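Local atomic coordinates of extracellular solute-binding protein, family 1 (Bifidobacterium longum subsp. infantis ATCC 15697, PDB entry 3OMB), a protein that probably binds an extracellular solute, perhaps a sugar, for uptake by a transport system and carries a bound magnesium ion. Residues A[166-171]-A[311-316]; A[179-184]-A[325-330]; A[199-204]-A[302-307]; A[207-212]-A[279-284]; A[219-224]-A[237-242]. All blocks are in the same frame, centred on the assembly; numbering follows the deposited sequence. Where two conformers were deposited one is given.

Contact 1: A[166-171]-A[311-316]; sequences HMLINK and WSPSDN
Asn-316 OD1, which rests 3.7 Å from Leu-168 CD1, is approached by two backbone N-H groups just ahead of the helix that follows the sheet strand 305-310. Both bonds are weak. Trp-311 N lies 2.9 Å from Asn-316 OD1, but the bond is sharply bent. Ser-312 N is better aligned but long, 3.4 Å from Asn-316 OD1. The arrangement belongs to an alpha/beta domain, consistent with the type 2 periplasmic-binding-protein fold, in which the strand-to-helix turn 311-316 sits over strand 166-170. Asn-316 can reach back because its CG lies anti to its carbonyl carbon, chi1 -71°. Leu-168 projects toward the turn and forks there, CD1 meeting Asn-316 and the carbonyl of Ser-312, and CD2 packing 4.0 Å from Pro-313 CD.

The ring of His-166 is pinned at both nitrogens, by Gly-310 O at ND1 and by Asn-445 OD1 at NE2; Trp-311 O also stands 2.8 Å from His-166 ND1, at an angle too poor for a bond. An alanine here would leave the carbonyl of Gly-310 and the amide of Asn-445 without their imidazole mate and is likely to open a gap between strand 166-170 and the backbone of Trp-311. Ser-312 is the N-cap of the helix: its OG accepts from Asp-315 N at 2.9 Å, and Glu-440 OE1 holds the same hydroxyl.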
# COMPACT_ATOMS: atom_id res chain seq x y z
N HIS A 166 6.78 -8.75 -1.54
CA HIS A 166 7.43 -9.94 -2.08
C HIS A 166 8.74 -10.17 -1.37
O HIS A 166 9.25 -9.26 -0.72
CB HIS A 166 7.64 -9.80 -3.58
CG HIS A 166 6.47 -9.20 -4.28
ND1 HIS A 166 6.36 -7.85 -4.51
CD2 HIS A 166 5.29 -9.75 -4.67
CE1 HIS A 166 5.19 -7.60 -5.08
NE2 HIS A 166 4.53 -8.73 -5.19
N MSE A 167 9.24 -11.40 -1.46
CA MSE A 167 10.52 -11.77 -0.89
C MSE A 167 11.43 -12.12 -2.05
O MSE A 167 11.14 -13.01 -2.85
CB MSE A 167 10.33 -12.99 0.02
CG MSE A 167 11.61 -13.47 0.65
SE MSE A 167 11.22 -14.86 1.92
CE MSE A 167 12.92 -14.92 2.84
N LEU A 168 12.55 -11.42 -2.16
CA LEU A 168 13.43 -11.52 -3.32
C LEU A 168 14.73 -12.20 -2.94
O LEU A 168 15.27 -11.97 -1.85
CB LEU A 168 13.75 -10.12 -3.84
CG LEU A 168 12.54 -9.24 -4.11
CD1 LEU A 168 12.98 -7.81 -4.45
CD2 LEU A 168 11.63 -9.88 -5.24
N ILE A 169 15.26 -13.02 -3.83
CA ILE A 169 16.52 -13.72 -3.52
C ILE A 169 17.45 -13.72 -4.72
O ILE A 169 16.99 -13.76 -5.88
CB ILE A 169 16.27 -15.16 -3.01
CG1 ILE A 169 17.61 -15.80 -2.60
CG2 ILE A 169 15.53 -16.03 -4.05
CD1 ILE A 169 17.47 -16.97 -1.65
N ASN A 170 18.76 -13.64 -4.44
CA ASN A 170 19.74 -13.70 -5.49
C ASN A 170 19.89 -15.14 -5.97
O ASN A 170 20.62 -15.93 -5.37
CB ASN A 170 21.09 -13.11 -5.06
CG ASN A 170 22.04 -12.88 -6.26
OD1 ASN A 170 22.14 -13.70 -7.15
ND2 ASN A 170 22.73 -11.76 -6.25
N LYS A 171 19.18 -15.44 -7.05
CA LYS A 171 19.17 -16.73 -7.74
C LYS A 171 20.53 -17.09 -8.39
O LYS A 171 20.93 -18.24 -8.40
CB LYS A 171 18.04 -16.68 -8.77
CG LYS A 171 17.82 -17.88 -9.67
CD LYS A 171 17.51 -19.16 -8.93
CE LYS A 171 17.19 -20.26 -9.96
NZ LYS A 171 16.97 -21.52 -9.27
N TRP A 311 9.52 -4.80 -3.81
CA TRP A 311 8.54 -4.80 -4.91
C TRP A 311 8.90 -5.82 -5.99
O TRP A 311 8.09 -6.69 -6.33
CB TRP A 311 8.43 -3.39 -5.50
CG TRP A 311 7.42 -3.22 -6.61
CD1 TRP A 311 7.65 -3.29 -7.94
CD2 TRP A 311 6.01 -2.92 -6.47
NE1 TRP A 311 6.49 -3.05 -8.66
CE2 TRP A 311 5.47 -2.82 -7.77
CE3 TRP A 311 5.18 -2.72 -5.37
CZ2 TRP A 311 4.12 -2.52 -8.01
CZ3 TRP A 311 3.83 -2.41 -5.61
CH2 TRP A 311 3.31 -2.33 -6.93
N SER A 312 10.12 -5.71 -6.52
CA SER A 312 10.55 -6.47 -7.70
C SER A 312 12.08 -6.41 -7.86
O SER A 312 12.72 -5.46 -7.40
CB SER A 312 9.89 -5.91 -8.96
OG SER A 312 10.51 -4.69 -9.36
N PRO A 313 12.66 -7.41 -8.53
CA PRO A 313 14.09 -7.38 -8.81
C PRO A 313 14.50 -6.04 -9.43
O PRO A 313 15.50 -5.48 -9.04
CB PRO A 313 14.27 -8.51 -9.82
CG PRO A 313 13.25 -9.53 -9.34
CD PRO A 313 12.03 -8.65 -9.04
N SER A 314 13.74 -5.55 -10.39
CA SER A 314 14.10 -4.31 -11.03
C SER A 314 13.98 -3.11 -10.09
O SER A 314 14.85 -2.26 -10.07
CB SER A 314 13.24 -4.08 -12.25
OG SER A 314 13.36 -2.73 -12.65
N ASP A 315 12.91 -3.04 -9.31
CA ASP A 315 12.72 -1.89 -8.42
C ASP A 315 13.77 -1.85 -7.32
O ASP A 315 14.27 -0.79 -6.95
CB ASP A 315 11.32 -1.92 -7.80
CG ASP A 315 10.94 -0.58 -7.15
OD1 ASP A 315 10.98 0.45 -7.85
OD2 ASP A 315 10.61 -0.57 -5.94
N ASN A 316 14.11 -3.03 -6.78
CA ASN A 316 15.01 -3.08 -5.67
C ASN A 316 16.48 -3.23 -6.03
O ASN A 316 17.33 -2.84 -5.24
CB ASN A 316 14.59 -4.18 -4.72
CG ASN A 316 13.35 -3.82 -4.01
OD1 ASN A 316 12.25 -4.15 -4.45
ND2 ASN A 316 13.49 -3.06 -2.95

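Contact 2: A[179-184]-A[325-330]; sequences LQVPTT and IAMPVP
Val-181 and Met-327 slide past each other in opposite directions, Val-181 CG1 lying 3.7 Å from Met-327 CB, where the linker between helices 171-177 and 185-197 runs beside the end of strand 324-326, an outermost strand of a four-stranded mixed sheet. The touching parts, 181-184 and 325-330, point almost the same way, 17° apart, yet no direct hydrogen bond joins the two segments, so the fit between them rests largely on shape, with one bridging water; just past the second segment, the backbones of Thr-183 and Ser-331 are hydrogen-bonded.

The two methyls of Val-181 divide the work. CG1 enters the angle made by the base and bent tip of the selenomethionine Met-327, while Val-181 CG2 faces Ile-325 CD1 more loosely at 4.3 Å. Met-327 begins in the tight position between its backbone N and carbonyl carbon, chi1 56°, and folds again at its last torsion, chi3 -74°. That second bend brings Met-327 CE against Pro-182, 3.8 Å from Pro-182 CG and 3.4 Å from Pro-182 O, the two side chains crossing at about a right angle. Farther along, the ring of Pro-330 is the bump, seated against the carbonyls of Pro-182 and Thr-184: Pro-330 CB abuts Thr-184 O at 3.5 Å, while its CA-H faces Thr-183 O. Leu-188 of helix 185-197 packs on both prolines, and Met-167 and Ile-169 of strand 166-170 pack on Met-327.

A bridging water joins the segments by donating to Pro-182 O at 2.7 Å and to Pro-328 O at 2.6 Å.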
# COMPACT_ATOMS: atom_id res chain seq x y z
N LEU A 179 22.97 -24.37 -4.65
CA LEU A 179 21.95 -24.44 -3.59
C LEU A 179 20.58 -24.23 -4.19
O LEU A 179 20.46 -23.66 -5.27
CB LEU A 179 22.17 -23.32 -2.56
CG LEU A 179 23.49 -23.21 -1.80
CD1 LEU A 179 23.51 -21.87 -1.07
CD2 LEU A 179 23.69 -24.38 -0.83
N GLN A 180 19.55 -24.71 -3.50
CA GLN A 180 18.16 -24.51 -3.94
C GLN A 180 17.50 -23.39 -3.14
O GLN A 180 17.98 -23.01 -2.08
CB GLN A 180 17.35 -25.81 -3.80
CG GLN A 180 17.55 -26.81 -4.96
CD GLN A 180 17.33 -28.27 -4.56
OE1 GLN A 180 18.00 -29.17 -5.08
NE2 GLN A 180 16.39 -28.51 -3.66
N VAL A 181 16.43 -22.84 -3.71
CA VAL A 181 15.56 -21.88 -3.02
C VAL A 181 15.07 -22.57 -1.74
O VAL A 181 14.54 -23.67 -1.82
CB VAL A 181 14.34 -21.50 -3.92
CG1 VAL A 181 13.32 -20.64 -3.16
CG2 VAL A 181 14.81 -20.76 -5.17
N PRO A 182 15.29 -21.92 -0.56
CA PRO A 182 14.93 -22.61 0.70
C PRO A 182 13.44 -22.58 0.94
O PRO A 182 12.75 -21.62 0.55
CB PRO A 182 15.63 -21.78 1.78
CG PRO A 182 15.77 -20.40 1.19
CD PRO A 182 15.92 -20.60 -0.32
N THR A 183 12.93 -23.62 1.59
CA THR A 183 11.49 -23.76 1.79
C THR A 183 11.15 -23.89 3.26
O THR A 183 9.97 -24.09 3.61
CB THR A 183 10.90 -24.99 1.02
OG1 THR A 183 11.49 -26.19 1.53
CG2 THR A 183 11.13 -24.89 -0.51
N THR A 184 12.17 -23.80 4.12
CA THR A 184 11.96 -23.82 5.56
C THR A 184 12.88 -22.78 6.17
O THR A 184 13.81 -22.34 5.53
CB THR A 184 12.32 -25.16 6.21
OG1 THR A 184 13.75 -25.36 6.17
CG2 THR A 184 11.60 -26.34 5.52
N ILE A 325 15.22 -13.24 -8.24
CA ILE A 325 13.83 -13.68 -8.48
C ILE A 325 13.01 -13.49 -7.21
O ILE A 325 13.57 -13.35 -6.12
CB ILE A 325 13.73 -15.19 -8.90
CG1 ILE A 325 14.19 -16.14 -7.76
CG2 ILE A 325 14.48 -15.45 -10.25
CD1 ILE A 325 14.05 -17.67 -8.11
N ALA A 326 11.69 -13.52 -7.34
CA ALA A 326 10.84 -13.64 -6.16
C ALA A 326 10.75 -15.11 -5.76
O ALA A 326 10.74 -15.96 -6.63
CB ALA A 326 9.44 -13.04 -6.42
N MSE A 327 10.71 -15.40 -4.46
CA MSE A 327 10.57 -16.78 -3.95
C MSE A 327 9.35 -16.89 -3.03
O MSE A 327 9.02 -15.93 -2.34
CB MSE A 327 11.82 -17.21 -3.16
CG MSE A 327 12.14 -16.26 -2.00
SE MSE A 327 13.65 -16.83 -0.92
CE MSE A 327 12.81 -18.29 0.03
N PRO A 328 8.70 -18.06 -2.99
CA PRO A 328 7.65 -18.28 -2.01
C PRO A 328 8.26 -18.19 -0.62
O PRO A 328 9.44 -18.55 -0.44
CB PRO A 328 7.20 -19.71 -2.30
CG PRO A 328 7.65 -19.99 -3.73
CD PRO A 328 8.89 -19.22 -3.90
N VAL A 329 7.48 -17.74 0.37
CA VAL A 329 8.06 -17.65 1.71
C VAL A 329 8.35 -19.06 2.32
O VAL A 329 7.54 -19.96 2.16
CB VAL A 329 7.19 -16.80 2.65
CG1 VAL A 329 5.97 -17.58 3.17
CG2 VAL A 329 8.04 -16.25 3.80
N PRO A 330 9.52 -19.25 2.97
CA PRO A 330 9.81 -20.53 3.68
C PRO A 330 8.82 -20.75 4.82
O PRO A 330 8.34 -19.78 5.44
CB PRO A 330 11.21 -20.30 4.28
CG PRO A 330 11.80 -19.16 3.49
CD PRO A 330 10.66 -18.31 3.02
O HOH W 1 10.48 -20.90 -0.73

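Contact 3: A[199-204]-A[302-307]; sequences DPNGNG and TAKTGV. With MG (magnesium ion), chain B.
Asn-201 faces Ala-303, their CA atoms 6.5 Å apart, where a type I beta turn from Asp-199 to Gly-202, closed by Gly-202 N to Asp-199 O, lies against the chain leading into strand 305-310. The amide of Asn-201 works at both ends. Asn-201 ND2 donates to Ala-303 O at 2.9 Å and 174°, in the plane of the amide, which fixes the rotation of the group and leaves OD1 aimed at the magnesium ion. A chi1 of 74°, with CG wedged between backbone N and carbonyl carbon, turns the amide to the inside of the loop. The same OD1 accepts from Asn-203 N, making an Asx turn.

Asp-199 OD1 binds the ion at 2.1 Å and Asn-203 OD1 at 2.4 Å, while Asp-199 OD2 is met by Gly-204 N on its syn side, somewhat out of the carboxylate plane. Thr-302 CG2 sits 3.4 Å from Asn-201 ND2, and a water links Thr-302 OG1 to Asn-203 ND2, which donates to it. Gln-205 O, Asp-207 and Glu-208 complete the shell. Oxygen ligands at alternate residues from Asp-199 to Asp-207, then Glu-208, make a metal-binding loop reminiscent of an EF-hand, but with the glutamate at the tenth rather than twelfth position.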
# COMPACT_ATOMS: atom_id res chain seq x y z
N ASP A 199 31.61 -16.23 -0.47
CA ASP A 199 31.88 -15.20 -1.47
C ASP A 199 31.13 -15.36 -2.83
O ASP A 199 31.77 -15.38 -3.90
CB ASP A 199 33.41 -15.09 -1.70
CG ASP A 199 33.77 -13.89 -2.58
OD1 ASP A 199 33.15 -12.80 -2.45
OD2 ASP A 199 34.68 -14.05 -3.40
N PRO A 200 29.78 -15.43 -2.81
CA PRO A 200 29.09 -15.71 -4.08
C PRO A 200 29.16 -14.62 -5.14
O PRO A 200 28.93 -14.93 -6.31
CB PRO A 200 27.61 -15.96 -3.65
CG PRO A 200 27.46 -15.25 -2.36
CD PRO A 200 28.84 -15.41 -1.68
N ASN A 201 29.50 -13.38 -4.77
CA ASN A 201 29.74 -12.34 -5.79
C ASN A 201 31.18 -12.37 -6.36
O ASN A 201 31.57 -11.54 -7.19
CB ASN A 201 29.28 -10.93 -5.33
CG ASN A 201 30.20 -10.30 -4.28
OD1 ASN A 201 31.34 -10.73 -4.05
ND2 ASN A 201 29.70 -9.25 -3.64
N GLY A 202 31.96 -13.36 -5.92
CA GLY A 202 33.30 -13.61 -6.46
C GLY A 202 34.40 -12.57 -6.27
O GLY A 202 35.46 -12.70 -6.86
N ASN A 203 34.21 -11.52 -5.47
CA ASN A 203 35.24 -10.46 -5.45
C ASN A 203 36.32 -10.67 -4.41
O ASN A 203 37.26 -9.86 -4.28
CB ASN A 203 34.62 -9.06 -5.36
CG ASN A 203 33.85 -8.81 -4.06
OD1 ASN A 203 33.85 -9.62 -3.11
ND2 ASN A 203 33.18 -7.66 -4.00
N GLY A 204 36.20 -11.77 -3.66
CA GLY A 204 37.17 -12.14 -2.62
C GLY A 204 36.85 -11.49 -1.28
O GLY A 204 37.34 -11.92 -0.25
N THR A 302 28.41 -4.95 -8.83
CA THR A 302 28.56 -6.07 -7.90
C THR A 302 27.37 -6.12 -6.94
O THR A 302 27.12 -5.16 -6.20
CB THR A 302 29.86 -5.96 -7.07
OG1 THR A 302 30.92 -5.55 -7.93
CG2 THR A 302 30.24 -7.30 -6.43
N ALA A 303 26.65 -7.23 -6.97
CA ALA A 303 25.54 -7.45 -6.06
C ALA A 303 26.06 -7.62 -4.64
O ALA A 303 27.09 -8.27 -4.43
CB ALA A 303 24.73 -8.67 -6.48
N LYS A 304 25.36 -7.04 -3.67
CA LYS A 304 25.78 -7.12 -2.27
C LYS A 304 24.82 -7.92 -1.37
O LYS A 304 25.24 -8.50 -0.36
CB LYS A 304 25.98 -5.71 -1.69
CG LYS A 304 27.11 -4.89 -2.35
CD LYS A 304 28.48 -5.39 -1.94
CE LYS A 304 29.59 -4.40 -2.31
NZ LYS A 304 29.93 -4.36 -3.76
N THR A 305 23.55 -7.98 -1.74
CA THR A 305 22.52 -8.47 -0.83
C THR A 305 21.85 -9.73 -1.35
O THR A 305 21.43 -9.79 -2.51
CB THR A 305 21.46 -7.40 -0.60
OG1 THR A 305 22.08 -6.24 -0.04
CG2 THR A 305 20.34 -7.89 0.34
N GLY A 306 21.73 -10.73 -0.49
CA GLY A 306 21.20 -12.03 -0.90
C GLY A 306 19.69 -12.08 -0.94
O GLY A 306 19.12 -12.60 -1.90
N VAL A 307 19.06 -11.53 0.10
CA VAL A 307 17.60 -11.66 0.36
C VAL A 307 17.08 -10.32 0.91
O VAL A 307 17.71 -9.74 1.82
CB VAL A 307 17.28 -12.77 1.43
CG1 VAL A 307 15.77 -12.81 1.79
CG2 VAL A 307 17.73 -14.15 0.97
MG MG B . 32.22 -10.97 -1.89
O HOH W 2 33.43 -6.04 -6.47

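Contact 4: A[207-212]-A[279-284]; sequences DEIPMN and LIPAEW. With MG (magnesium ion), chain B.
Ile-209 CG2 presses on the ring of Pro-281, 3.7 Å from its CD, with the two side chains at about a right angle. This methyl lies opposite the backbone N about the first torsion, while CG1 turns back beside that N (chi1 -67°). Two further apolar pairs extend the patch, both at 4.0 Å: Pro-210 CG with Leu-279 CD2, and Met-211 CB with Ile-280 CG1. The selenomethionine Met-211 meets the loop with its base alone, since its extended chain carries the selenium away.

Around this apolar centre the backbones approach closely. Met-211 N donates to Leu-279 O at 3.0 Å and 149°, and the same carbonyl is covered by the ring of Pro-210, whose CB comes within 3.3 Å of Leu-279 O. In return, the CA-H of Ile-280 points at Met-211 O, 3.3 Å from CA, with an angle of 156° at the hydrogen. This exchange of one N-H and one CA-H pins 210-211 to 279-280. At the polar edge Asn-212 OD1 touches Pro-281 CD at 3.5 Å, while its ND2 donates to Gln-296 OE1 and Asp-295 OD2. On the far side of Ile-209, Asp-207 and Glu-208 bind the magnesium ion, Asp-207 OD1 at 2.2 Å.

Strand 209-211, at the margin of its sheet, pairs with strand 305-310 through Ile-209 and Asn-212. The loop 279-284, coming off helix 262-276, lies along it, with Tyr-271 of that helix packing on Met-211 and Ile-280, and Leu-192 and Lys-196 of helix 185-197 packing on Pro-210.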
# COMPACT_ATOMS: atom_id res chain seq x y z
N ASP A 207 31.92 -9.14 1.76
CA ASP A 207 31.07 -7.98 1.66
C ASP A 207 29.58 -8.32 1.52
O ASP A 207 28.75 -7.44 1.62
CB ASP A 207 31.50 -7.10 0.46
CG ASP A 207 31.42 -7.83 -0.90
OD1 ASP A 207 31.44 -9.08 -0.99
OD2 ASP A 207 31.36 -7.12 -1.92
N GLU A 208 29.25 -9.58 1.25
CA GLU A 208 27.85 -10.00 1.09
C GLU A 208 27.04 -9.73 2.37
O GLU A 208 27.46 -10.11 3.47
CB GLU A 208 27.77 -11.49 0.76
CG GLU A 208 28.24 -11.92 -0.63
CD GLU A 208 29.76 -11.94 -0.83
OE1 GLU A 208 30.56 -11.79 0.11
OE2 GLU A 208 30.16 -12.12 -1.98
N ILE A 209 25.89 -9.06 2.22
CA ILE A 209 24.89 -8.95 3.28
C ILE A 209 23.90 -10.08 3.01
O ILE A 209 23.13 -9.97 2.05
CB ILE A 209 24.14 -7.60 3.19
CG1 ILE A 209 25.09 -6.45 3.50
CG2 ILE A 209 22.94 -7.57 4.16
CD1 ILE A 209 24.55 -5.08 3.10
N PRO A 210 23.92 -11.17 3.81
CA PRO A 210 23.09 -12.31 3.40
C PRO A 210 21.60 -11.94 3.27
O PRO A 210 20.97 -12.24 2.24
CB PRO A 210 23.33 -13.34 4.51
CG PRO A 210 24.72 -13.06 4.93
CD PRO A 210 24.78 -11.53 4.96
N MSE A 211 21.06 -11.28 4.29
CA MSE A 211 19.69 -10.82 4.22
C MSE A 211 19.67 -9.41 4.79
O MSE A 211 20.34 -9.13 5.80
CB MSE A 211 18.75 -11.75 4.99
CG MSE A 211 17.31 -11.28 5.01
SE MSE A 211 16.22 -12.56 6.01
CE MSE A 211 14.45 -11.74 5.68
N ASN A 212 18.95 -8.52 4.12
CA ASN A 212 18.82 -7.15 4.63
C ASN A 212 17.36 -6.87 4.98
O ASN A 212 16.45 -7.30 4.28
CB ASN A 212 19.40 -6.10 3.65
CG ASN A 212 19.90 -4.86 4.36
OD1 ASN A 212 19.84 -4.76 5.59
ND2 ASN A 212 20.39 -3.90 3.60
N LEU A 279 24.15 -12.53 9.97
CA LEU A 279 23.50 -12.79 8.69
C LEU A 279 22.61 -11.62 8.21
O LEU A 279 22.15 -11.63 7.08
CB LEU A 279 22.72 -14.10 8.75
CG LEU A 279 23.56 -15.33 9.10
CD1 LEU A 279 22.67 -16.55 9.31
CD2 LEU A 279 24.66 -15.57 8.03
N ILE A 280 22.38 -10.65 9.11
CA ILE A 280 21.64 -9.40 8.85
C ILE A 280 22.48 -8.31 9.51
O ILE A 280 23.05 -8.55 10.56
CB ILE A 280 20.23 -9.46 9.51
CG1 ILE A 280 19.31 -10.44 8.75
CG2 ILE A 280 19.60 -8.05 9.63
CD1 ILE A 280 17.99 -10.72 9.48
N PRO A 281 22.58 -7.11 8.91
CA PRO A 281 23.52 -6.15 9.50
C PRO A 281 23.21 -5.80 10.95
O PRO A 281 22.04 -5.61 11.31
CB PRO A 281 23.39 -4.92 8.61
CG PRO A 281 23.04 -5.53 7.24
CD PRO A 281 22.08 -6.64 7.60
N ALA A 282 24.27 -5.69 11.75
CA ALA A 282 24.17 -5.33 13.15
C ALA A 282 23.36 -4.04 13.36
O ALA A 282 22.55 -3.95 14.28
CB ALA A 282 25.59 -5.20 13.75
N GLU A 283 23.56 -3.09 12.45
CA GLU A 283 23.00 -1.75 12.56
C GLU A 283 21.67 -1.57 11.80
O GLU A 283 21.26 -0.44 11.52
CB GLU A 283 24.04 -0.75 12.04
CG GLU A 283 24.19 -0.73 10.51
CD GLU A 283 25.16 -1.78 9.93
OE1 GLU A 283 25.67 -2.66 10.68
OE2 GLU A 283 25.38 -1.72 8.69
N TRP A 284 20.98 -2.68 11.50
CA TRP A 284 19.72 -2.66 10.73
C TRP A 284 18.65 -1.74 11.36
O TRP A 284 17.88 -1.07 10.64
CB TRP A 284 19.14 -4.09 10.58
CG TRP A 284 18.55 -4.59 11.86
CD1 TRP A 284 19.23 -5.19 12.90
CD2 TRP A 284 17.18 -4.47 12.27
NE1 TRP A 284 18.34 -5.46 13.93
CE2 TRP A 284 17.09 -5.02 13.57
CE3 TRP A 284 16.02 -3.96 11.67
CZ2 TRP A 284 15.87 -5.08 14.28
CZ3 TRP A 284 14.80 -4.01 12.38
CH2 TRP A 284 14.73 -4.57 13.66
MG MG B . 32.22 -10.97 -1.89

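Contact 5: A[219-224]-A[237-242]; sequences SYFTWY and TGFNKG
Trp-223 NE1 donates to Asn-240 O at 2.8 Å, the direct hydrogen bond between these loops; it is bent, 133° at the hydrogen, with the acceptor tilted 30° out of the indole plane. A second polar link is a water that lies within hydrogen-bonding distance of Phe-221 O and Phe-239 O.

Flat groups provide the next kind of contact. The amide of Asn-240 leans over the six-membered part of the indole with the planes 27° apart, and Asn-240 ND2 is 3.4 Å from Trp-223 CH2. Gln-165, Gly-164 and Ser-347 hold that amide by its polar atoms. A leucine in place of Trp-223 would leave Asn-240 O without its indole donor and is likely to uncover the flank of the asparagine amide.

Both segments belong to the long irregular connection between strands 209-211 and 248-251, near the middle of a chain whose family suggests a two-lobed, type 2 periplasmic-binding-protein fold.

The remaining contacts are CH-pi packing. Phe-221 CB stands over one face of the Phe-239 ring, 4.1 Å from its centroid, while Thr-237 CB covers the opposite face. The two phenyl rings themselves barely overlap, their centroids being 6.0 Å apart.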
# COMPACT_ATOMS: atom_id res chain seq x y z
N SER A 219 5.10 3.66 14.82
CA SER A 219 3.63 3.57 14.93
C SER A 219 2.86 2.57 14.02
O SER A 219 1.62 2.48 14.12
CB SER A 219 3.04 4.97 14.79
OG SER A 219 3.37 5.48 13.51
N TYR A 220 3.58 1.83 13.17
CA TYR A 220 2.94 0.90 12.23
C TYR A 220 3.96 -0.04 11.58
O TYR A 220 5.14 0.30 11.47
CB TYR A 220 2.18 1.70 11.14
CG TYR A 220 3.08 2.58 10.30
CD1 TYR A 220 3.49 3.82 10.77
CD2 TYR A 220 3.51 2.18 9.03
CE1 TYR A 220 4.32 4.65 10.00
CE2 TYR A 220 4.34 3.00 8.25
CZ TYR A 220 4.74 4.23 8.75
OH TYR A 220 5.58 5.05 7.99
N PHE A 221 3.52 -1.22 11.15
CA PHE A 221 4.36 -2.07 10.30
C PHE A 221 4.37 -1.56 8.85
O PHE A 221 3.32 -1.28 8.28
CB PHE A 221 3.96 -3.54 10.42
CG PHE A 221 4.08 -4.07 11.81
CD1 PHE A 221 5.34 -4.41 12.32
CD2 PHE A 221 2.95 -4.20 12.62
CE1 PHE A 221 5.47 -4.89 13.64
CE2 PHE A 221 3.07 -4.67 13.95
CZ PHE A 221 4.34 -5.02 14.46
N THR A 222 5.56 -1.44 8.28
CA THR A 222 5.74 -0.77 6.99
C THR A 222 5.64 -1.75 5.80
O THR A 222 5.63 -2.98 5.96
CB THR A 222 7.17 -0.16 6.87
OG1 THR A 222 8.14 -1.22 6.88
CG2 THR A 222 7.46 0.75 8.03
N TRP A 223 5.61 -1.17 4.61
CA TRP A 223 5.86 -1.93 3.40
C TRP A 223 7.20 -2.63 3.60
O TRP A 223 8.14 -2.04 4.15
CB TRP A 223 5.90 -1.02 2.17
CG TRP A 223 4.55 -0.66 1.66
CD1 TRP A 223 3.55 -0.03 2.37
CD2 TRP A 223 4.01 -0.89 0.34
NE1 TRP A 223 2.46 0.14 1.57
CE2 TRP A 223 2.71 -0.37 0.33
CE3 TRP A 223 4.52 -1.48 -0.83
CZ2 TRP A 223 1.87 -0.43 -0.81
CZ3 TRP A 223 3.69 -1.54 -1.96
CH2 TRP A 223 2.37 -1.02 -1.93
N TYR A 224 7.24 -3.89 3.20
CA TYR A 224 8.47 -4.66 3.17
C TYR A 224 8.98 -4.91 4.59
O TYR A 224 10.17 -5.18 4.79
CB TYR A 224 9.53 -4.03 2.24
CG TYR A 224 8.98 -3.48 0.92
CD1 TYR A 224 8.14 -4.26 0.10
CD2 TYR A 224 9.32 -2.19 0.48
CE1 TYR A 224 7.62 -3.77 -1.10
CE2 TYR A 224 8.80 -1.68 -0.74
CZ TYR A 224 7.96 -2.49 -1.51
OH TYR A 224 7.44 -2.03 -2.69
N THR A 237 -0.52 -11.58 6.53
CA THR A 237 -0.31 -10.13 6.66
C THR A 237 -1.05 -9.32 5.58
O THR A 237 -1.46 -9.87 4.54
CB THR A 237 1.21 -9.79 6.65
OG1 THR A 237 1.76 -10.18 5.39
CG2 THR A 237 1.95 -10.56 7.79
N GLY A 238 -1.24 -8.03 5.81
CA GLY A 238 -1.72 -7.15 4.73
C GLY A 238 -1.08 -5.79 4.85
O GLY A 238 -1.74 -4.82 5.23
N PHE A 239 0.21 -5.72 4.55
CA PHE A 239 0.99 -4.52 4.83
C PHE A 239 0.94 -3.43 3.74
O PHE A 239 1.63 -2.44 3.89
CB PHE A 239 2.45 -4.87 5.16
CG PHE A 239 2.65 -5.68 6.45
CD1 PHE A 239 1.80 -5.52 7.56
CD2 PHE A 239 3.72 -6.57 6.56
CE1 PHE A 239 2.00 -6.28 8.75
CE2 PHE A 239 3.93 -7.31 7.75
CZ PHE A 239 3.05 -7.17 8.85
N ASN A 240 0.18 -3.60 2.66
CA ASN A 240 0.01 -2.47 1.72
C ASN A 240 -0.69 -1.28 2.40
O ASN A 240 -0.29 -0.14 2.21
CB ASN A 240 -0.83 -2.84 0.48
CG ASN A 240 -0.01 -3.45 -0.67
OD1 ASN A 240 0.89 -4.24 -0.46
ND2 ASN A 240 -0.38 -3.10 -1.90
N LYS A 241 -1.74 -1.57 3.16
CA LYS A 241 -2.55 -0.56 3.83
C LYS A 241 -3.49 -1.27 4.82
O LYS A 241 -3.71 -2.49 4.73
CB LYS A 241 -3.40 0.22 2.80
CG LYS A 241 -4.21 -0.69 1.87
CD LYS A 241 -5.03 0.09 0.86
CE LYS A 241 -5.79 -0.83 -0.07
NZ LYS A 241 -4.85 -1.52 -1.05
N GLY A 242 -4.04 -0.50 5.76
CA GLY A 242 -5.12 -0.97 6.60
C GLY A 242 -4.68 -1.64 7.88
O GLY A 242 -3.58 -1.47 8.35
O HOH W 3 2.31 -0.63 5.81

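Overall arrangement
From the N terminus, strand 166-170 opens contact 1 and the linker at 179-184 opens contact 2; their partners follow in the same order, so these two long loops cross. Contact 3 closes a shorter loop from 199-204 to 302-307, lying within both. Inside it contact 4 joins 207-212 to 279-284, and innermost of all contact 5 joins 219-224 to 237-242. Contacts 1 to 4 reach one four-stranded sheet: strand 166-170 lies between 324-326 and 305-310, and 209-211 borders the latter. Contacts 3 and 4 share the magnesium ion. Contact 5 stands apart, reaching contact 1 where Tyr-224 and Trp-223 pack on Trp-311.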